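Local structure of amidase, hydantoinase/carbamoylase family (Burkholderia vietnamiensis, 5I4M) at residues V228-T242 against D337-F351. The protein probably hydrolyses N-carbamoyl-L-amino acids to the free amino acids, as a two-zinc amidase of the peptidase M20 family. Sequence-based numbering, arbitrary orientation.
Sequences VTDAQGQRWYEITFT and DTALEQIFYYAPIAF. With 3PG (3-phosphoglyceric acid), chain E.
Strands 225-242 and 337-350 form a long antiparallel pair that passes beside the 3-phosphoglycerate pocket, where Trp236 meets Phe344. A classic beta bulge shifts its register by one: Ile343 and Phe344 both face Trp236, whose O takes a bond from Ile343 N (2.8 Å) and a weak one from Phe344 N. On the ligand side, Phe344 turns its apolar edge to the indole face in a T-shaped pair, CD2 lying 3.7 Å from Trp236 CD2 with the planes at 69°; indole NE1 points to Gln234 OE1, whose position is less sure. The Gln234 amide donates from NE2, almost in its own plane, to Tyr346 OH (2.9 Å); a separate bond from NE2 to ligand O2 is weak. Tyr346 CG sits between its backbone N and carbonyl carbon (chi1 64°), which sets the phenol alongside Gln234. On the opposite face, the extended Arg235 lays its guanidinium on the Tyr345 ring (CZ 4.3 Å from the ring centroid), a cation-pi stack: a flat cation matches an aromatic face and still has NH1 for a lone pair of Gln342 OE1 (2.8 Å). Tyr345 OH is held by Asp313. Stack and bond would limit guanidinium rotation, and Tyr346 OH is consistent with holding the Gln234 amide within reach of the ligand carboxylate.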
loop_
_atom_site.group_PDB
_atom_site.type_symbol
_atom_site.label_atom_id
_atom_site.label_comp_id
_atom_site.label_asym_id
_atom_site.label_seq_id
_atom_site.Cartn_x
_atom_site.Cartn_y
_atom_site.Cartn_z
ATOM N N VAL A 228 13.307 7.990 -34.321
ATOM C CA VAL A 228 13.620 8.474 -32.979
ATOM C C VAL A 228 14.992 9.127 -32.999
ATOM O O VAL A 228 15.999 8.467 -33.285
ATOM C CB VAL A 228 13.577 7.341 -31.949
ATOM C CG1 VAL A 228 13.745 7.923 -30.540
ATOM C CG2 VAL A 228 12.264 6.561 -32.054
ATOM N N THR A 229 15.037 10.414 -32.659
ATOM C CA THR A 229 16.268 11.192 -32.704
ATOM C C THR A 229 16.896 11.401 -31.340
ATOM O O THR A 229 18.106 11.624 -31.261
ATOM C CB THR A 229 16.006 12.572 -33.315
ATOM O OG1 THR A 229 15.067 13.274 -32.491
ATOM C CG2 THR A 229 15.439 12.436 -34.725
ATOM N N ASP A 230 16.092 11.355 -30.279
ATOM C CA ASP A 230 16.521 11.670 -28.924
ATOM C C ASP A 230 15.672 10.868 -27.951
ATOM O O ASP A 230 14.623 10.329 -28.308
ATOM C CB ASP A 230 16.363 13.162 -28.603
ATOM C CG ASP A 230 17.144 14.053 -29.538
ATOM O OD1 ASP A 230 16.619 14.381 -30.628
ATOM O OD2 ASP A 230 18.270 14.458 -29.165
ATOM N N ALA A 231 16.128 10.812 -26.708
ATOM C CA ALA A 231 15.366 10.212 -25.620
ATOM C C ALA A 231 15.459 11.160 -24.437
ATOM O O ALA A 231 16.553 11.621 -24.108
ATOM C CB ALA A 231 15.903 8.828 -25.250
ATOM N N GLN A 232 14.322 11.480 -23.822
ATOM C CA GLN A 232 14.372 12.490 -22.781
ATOM C C GLN A 232 15.058 11.925 -21.538
ATOM O O GLN A 232 15.222 10.716 -21.387
ATOM C CB GLN A 232 12.968 12.998 -22.451
ATOM C CG GLN A 232 12.118 12.050 -21.634
ATOM C CD GLN A 232 10.811 12.704 -21.211
ATOM O OE1 GLN A 232 10.734 13.929 -21.095
ATOM N NE2 GLN A 232 9.783 11.896 -21.001
ATOM N N GLY A 233 15.491 12.827 -20.647
ATOM C CA GLY A 233 16.152 12.407 -19.427
ATOM C C GLY A 233 15.163 12.115 -18.309
ATOM O O GLY A 233 14.001 12.519 -18.370
ATOM N N GLN A 234 15.645 11.412 -17.280
ATOM C CA GLN A 234 14.808 11.026 -16.151
ATOM C C GLN A 234 15.577 11.157 -14.845
ATOM O O GLN A 234 16.800 10.993 -14.803
ATOM C CB GLN A 234 14.316 9.580 -16.264
ATOM C CG GLN A 234 13.645 9.231 -17.582
ATOM C CD GLN A 234 12.808 7.968 -17.462
ATOM O OE1 GLN A 234 11.985 7.851 -16.563
ATOM N NE2 GLN A 234 13.030 7.013 -18.358
ATOM N N ARG A 235 14.836 11.445 -13.780
ATOM C CA ARG A 235 15.314 11.352 -12.410
ATOM C C ARG A 235 14.236 10.634 -11.613
ATOM O O ARG A 235 13.077 11.050 -11.646
ATOM C CB ARG A 235 15.585 12.743 -11.804
ATOM C CG ARG A 235 16.817 13.487 -12.372
ATOM C CD ARG A 235 16.909 14.912 -11.799
ATOM N NE ARG A 235 17.996 15.698 -12.384
ATOM C CZ ARG A 235 19.125 15.996 -11.752
ATOM N NH1 ARG A 235 19.316 15.571 -10.506
ATOM N NH2 ARG A 235 20.059 16.732 -12.359
ATOM N N TRP A 236 14.608 9.556 -10.920
ATOM C CA TRP A 236 13.702 8.831 -10.038
ATOM C C TRP A 236 14.167 8.951 -8.592
ATOM O O TRP A 236 15.370 8.979 -8.311
ATOM C CB TRP A 236 13.628 7.341 -10.386
ATOM C CG TRP A 236 13.045 6.998 -11.727
ATOM C CD1 TRP A 236 12.773 7.845 -12.764
ATOM C CD2 TRP A 236 12.672 5.688 -12.164
ATOM N NE1 TRP A 236 12.248 7.136 -13.830
ATOM C CE2 TRP A 236 12.175 5.809 -13.481
ATOM C CE3 TRP A 236 12.704 4.422 -11.561
ATOM C CZ2 TRP A 236 11.715 4.707 -14.212
ATOM C CZ3 TRP A 236 12.239 3.331 -12.280
ATOM C CH2 TRP A 236 11.752 3.480 -13.591
ATOM N N TYR A 237 13.201 8.970 -7.676
ATOM C CA TYR A 237 13.478 9.180 -6.261
ATOM C C TYR A 237 12.723 8.164 -5.421
ATOM O O TYR A 237 11.678 7.651 -5.828
ATOM C CB TYR A 237 13.053 10.580 -5.790
ATOM C CG TYR A 237 13.605 11.707 -6.610
ATOM C CD1 TYR A 237 13.038 12.044 -7.836
ATOM C CD2 TYR A 237 14.682 12.451 -6.157
ATOM C CE1 TYR A 237 13.541 13.080 -8.591
ATOM C CE2 TYR A 237 15.187 13.502 -6.906
ATOM C CZ TYR A 237 14.609 13.807 -8.121
ATOM O OH TYR A 237 15.109 14.846 -8.875
ATOM N N GLU A 238 13.258 7.918 -4.225
ATOM C CA GLU A 238 12.573 7.216 -3.151
ATOM C C GLU A 238 12.559 8.124 -1.929
ATOM O O GLU A 238 13.603 8.656 -1.533
ATOM C CB GLU A 238 13.261 5.884 -2.825
ATOM C CG GLU A 238 13.086 4.830 -3.927
ATOM C CD GLU A 238 13.749 3.493 -3.615
ATOM O OE1 GLU A 238 13.546 2.540 -4.402
ATOM O OE2 GLU A 238 14.457 3.386 -2.591
ATOM N N ILE A 239 11.383 8.317 -1.344
ATOM C CA ILE A 239 11.230 9.193 -0.188
ATOM C C ILE A 239 10.499 8.419 0.896
ATOM O O ILE A 239 9.459 7.807 0.629
ATOM C CB ILE A 239 10.454 10.475 -0.539
ATOM C CG1 ILE A 239 11.226 11.293 -1.571
ATOM C CG2 ILE A 239 10.239 11.316 0.716
ATOM C CD1 ILE A 239 10.444 12.477 -2.131
ATOM N N THR A 240 11.042 8.432 2.109
ATOM C CA THR A 240 10.306 7.948 3.270
ATOM C C THR A 240 10.115 9.120 4.223
ATOM O O THR A 240 11.091 9.769 4.610
ATOM C CB THR A 240 11.041 6.797 3.966
ATOM O OG1 THR A 240 11.139 5.677 3.076
ATOM C CG2 THR A 240 10.285 6.367 5.221
ATOM N N PHE A 241 8.858 9.416 4.550
ATOM C CA PHE A 241 8.524 10.324 5.640
ATOM C C PHE A 241 8.299 9.506 6.903
ATOM O O PHE A 241 7.591 8.495 6.871
ATOM C CB PHE A 241 7.239 11.103 5.347
ATOM C CG PHE A 241 7.416 12.307 4.473
ATOM C CD1 PHE A 241 8.553 13.085 4.548
ATOM C CD2 PHE A 241 6.405 12.682 3.605
ATOM C CE1 PHE A 241 8.692 14.218 3.746
ATOM C CE2 PHE A 241 6.536 13.801 2.806
ATOM C CZ PHE A 241 7.688 14.569 2.879
ATOM N N THR A 242 8.857 9.960 8.019
ATOM C CA THR A 242 8.569 9.350 9.312
ATOM C C THR A 242 7.933 10.391 10.224
ATOM O O THR A 242 8.506 11.464 10.446
ATOM C CB THR A 242 9.829 8.771 9.946
ATOM O OG1 THR A 242 10.426 7.825 9.045
ATOM C CG2 THR A 242 9.463 8.060 11.251
ATOM N N ASP A 337 10.404 13.540 9.687
ATOM C CA ASP A 337 11.768 13.252 9.262
ATOM C C ASP A 337 11.732 12.781 7.811
ATOM O O ASP A 337 10.808 12.074 7.408
ATOM C CB ASP A 337 12.406 12.175 10.143
ATOM C CG ASP A 337 12.632 12.642 11.571
ATOM O OD1 ASP A 337 12.778 13.864 11.785
ATOM O OD2 ASP A 337 12.662 11.785 12.480
ATOM N N THR A 338 12.739 13.172 7.028
ATOM C CA THR A 338 12.752 12.881 5.597
ATOM C C THR A 338 13.989 12.089 5.225
ATOM O O THR A 338 15.112 12.494 5.547
ATOM C CB THR A 338 12.725 14.153 4.757
ATOM O OG1 THR A 338 11.586 14.935 5.123
ATOM C CG2 THR A 338 12.639 13.794 3.279
ATOM N N ALA A 339 13.781 10.979 4.523
ATOM C CA ALA A 339 14.857 10.255 3.858
ATOM C C ALA A 339 14.566 10.348 2.368
ATOM O O ALA A 339 13.593 9.764 1.890
ATOM C CB ALA A 339 14.917 8.802 4.320
ATOM N N LEU A 340 15.368 11.115 1.640
ATOM C CA LEU A 340 15.145 11.318 0.214
ATOM C C LEU A 340 16.396 10.880 -0.529
ATOM O O LEU A 340 17.499 11.346 -0.218
ATOM C CB LEU A 340 14.820 12.787 -0.097
ATOM C CG LEU A 340 14.583 13.179 -1.559
ATOM C CD1 LEU A 340 13.736 14.431 -1.628
ATOM C CD2 LEU A 340 15.902 13.430 -2.322
ATOM N N GLU A 341 16.222 10.013 -1.524
ATOM C CA GLU A 341 17.330 9.548 -2.347
ATOM C C GLU A 341 16.927 9.631 -3.805
ATOM O O GLU A 341 15.876 9.114 -4.184
ATOM C CB GLU A 341 17.734 8.102 -2.021
ATOM C CG GLU A 341 18.936 7.635 -2.843
ATOM C CD GLU A 341 19.382 6.210 -2.535
ATOM O OE1 GLU A 341 20.504 5.845 -2.947
ATOM O OE2 GLU A 341 18.618 5.451 -1.899
ATOM N N GLN A 342 17.754 10.277 -4.622
ATOM C CA GLN A 342 17.608 10.123 -6.063
ATOM C C GLN A 342 18.255 8.794 -6.428
ATOM O O GLN A 342 19.475 8.632 -6.289
ATOM C CB GLN A 342 18.250 11.294 -6.796
ATOM C CG GLN A 342 18.231 11.170 -8.313
ATOM C CD GLN A 342 18.840 12.394 -8.984
ATOM O OE1 GLN A 342 18.203 13.439 -9.078
ATOM N NE2 GLN A 342 20.099 12.282 -9.405
ATOM N N ILE A 343 17.443 7.818 -6.848
ATOM C CA ILE A 343 17.960 6.478 -7.105
ATOM C C ILE A 343 18.308 6.246 -8.569
ATOM O O ILE A 343 18.869 5.190 -8.899
ATOM C CB ILE A 343 16.973 5.395 -6.628
ATOM C CG1 ILE A 343 15.690 5.425 -7.459
ATOM C CG2 ILE A 343 16.657 5.564 -5.134
ATOM C CD1 ILE A 343 14.945 4.085 -7.443
ATOM N N PHE A 344 18.033 7.212 -9.448
ATOM C CA PHE A 344 18.174 7.006 -10.890
ATOM C C PHE A 344 18.269 8.362 -11.569
ATOM O O PHE A 344 17.459 9.250 -11.284
ATOM C CB PHE A 344 16.966 6.226 -11.417
ATOM C CG PHE A 344 17.085 5.745 -12.855
ATOM C CD1 PHE A 344 18.206 5.054 -13.294
ATOM C CD2 PHE A 344 16.023 5.915 -13.735
ATOM C CE1 PHE A 344 18.286 4.576 -14.597
ATOM C CE2 PHE A 344 16.099 5.441 -15.048
ATOM C CZ PHE A 344 17.235 4.773 -15.474
ATOM N N TYR A 345 19.247 8.524 -12.457
ATOM C CA TYR A 345 19.339 9.739 -13.260
ATOM C C TYR A 345 20.105 9.427 -14.537
ATOM O O TYR A 345 21.161 8.791 -14.486
ATOM C CB TYR A 345 20.033 10.869 -12.484
ATOM C CG TYR A 345 20.531 12.001 -13.371
ATOM C CD1 TYR A 345 19.669 12.679 -14.223
ATOM C CD2 TYR A 345 21.866 12.393 -13.346
ATOM C CE1 TYR A 345 20.138 13.723 -15.051
ATOM C CE2 TYR A 345 22.331 13.422 -14.158
ATOM C CZ TYR A 345 21.464 14.081 -15.010
ATOM O OH TYR A 345 21.938 15.109 -15.815
ATOM N N TYR A 346 19.566 9.855 -15.677
ATOM C CA TYR A 346 20.379 9.975 -16.877
ATOM C C TYR A 346 19.930 11.194 -17.665
ATOM O O TYR A 346 18.744 11.540 -17.684
ATOM C CB TYR A 346 20.330 8.707 -17.749
ATOM C CG TYR A 346 18.993 8.346 -18.353
ATOM C CD1 TYR A 346 18.617 8.835 -19.606
ATOM C CD2 TYR A 346 18.120 7.480 -17.691
ATOM C CE1 TYR A 346 17.400 8.491 -20.181
ATOM C CE2 TYR A 346 16.901 7.125 -18.257
ATOM C CZ TYR A 346 16.548 7.634 -19.490
ATOM O OH TYR A 346 15.338 7.273 -20.036
ATOM N N ALA A 347 20.898 11.854 -18.280
ATOM C CA ALA A 347 20.619 13.043 -19.053
ATOM C C ALA A 347 19.899 12.670 -20.346
ATOM O O ALA A 347 20.047 11.548 -20.845
ATOM C CB ALA A 347 21.916 13.772 -19.375
ATOM N N PRO A 348 19.113 13.592 -20.905
ATOM C CA PRO A 348 18.609 13.402 -22.272
ATOM C C PRO A 348 19.762 13.058 -23.199
ATOM O O PRO A 348 20.890 13.540 -23.032
ATOM C CB PRO A 348 18.004 14.766 -22.626
ATOM C CG PRO A 348 17.759 15.447 -21.306
ATOM C CD PRO A 348 18.837 14.945 -20.393
ATOM N N ILE A 349 19.497 12.206 -24.173
ATOM C CA ILE A 349 20.569 11.722 -25.031
ATOM C C ILE A 349 20.114 11.797 -26.479
ATOM O O ILE A 349 18.945 11.545 -26.789
ATOM C CB ILE A 349 21.013 10.296 -24.632
ATOM C CG1 ILE A 349 22.216 9.844 -25.466
ATOM C CG2 ILE A 349 19.866 9.306 -24.739
ATOM C CD1 ILE A 349 23.022 8.757 -24.787
ATOM N N ALA A 350 21.032 12.196 -27.353
ATOM C CA ALA A 350 20.792 12.243 -28.786
ATOM C C ALA A 350 21.283 10.944 -29.407
ATOM O O ALA A 350 22.379 10.469 -29.090
ATOM C CB ALA A 350 21.509 13.444 -29.412
ATOM N N PHE A 351 20.474 10.366 -30.281
ATOM C CA PHE A 351 20.887 9.126 -30.911
ATOM C C PHE A 351 21.837 9.424 -32.068
ATOM O O PHE A 351 21.985 10.572 -32.507
ATOM C CB PHE A 351 19.659 8.332 -31.354
ATOM C CG PHE A 351 18.941 7.661 -30.208
ATOM C CD1 PHE A 351 19.604 6.736 -29.410
ATOM C CD2 PHE A 351 17.623 7.982 -29.905
ATOM C CE1 PHE A 351 18.951 6.120 -28.330
ATOM C CE2 PHE A 351 16.970 7.376 -28.830
ATOM C CZ PHE A 351 17.630 6.445 -28.053
HETATM C C1 3PG E . 10.450 4.019 -18.253
HETATM O O1 3PG E . 9.572 4.099 -17.376
HETATM O O2 3PG E . 10.591 4.881 -19.149
HETATM C C2 3PG E . 11.372 2.835 -18.214
HETATM O O3 3PG E . 12.579 3.120 -18.943
HETATM C C3 3PG E . 10.665 1.665 -18.861
HETATM O O1P 3PG E . 10.441 1.954 -20.242
HETATM P P 3PG E . 9.366 1.050 -21.083
HETATM O O2P 3PG E . 9.646 -0.390 -20.722
HETATM O O3P 3PG E . 8.014 1.528 -20.572
HETATM O O4P 3PG E . 9.685 1.382 -22.552
HETATM O O HOH W 1 20.046 12.498 -33.159
HETATM O O HOH W 2 14.504 8.314 -22.285
HETATM O O HOH W 3 16.155 4.963 -0.930
#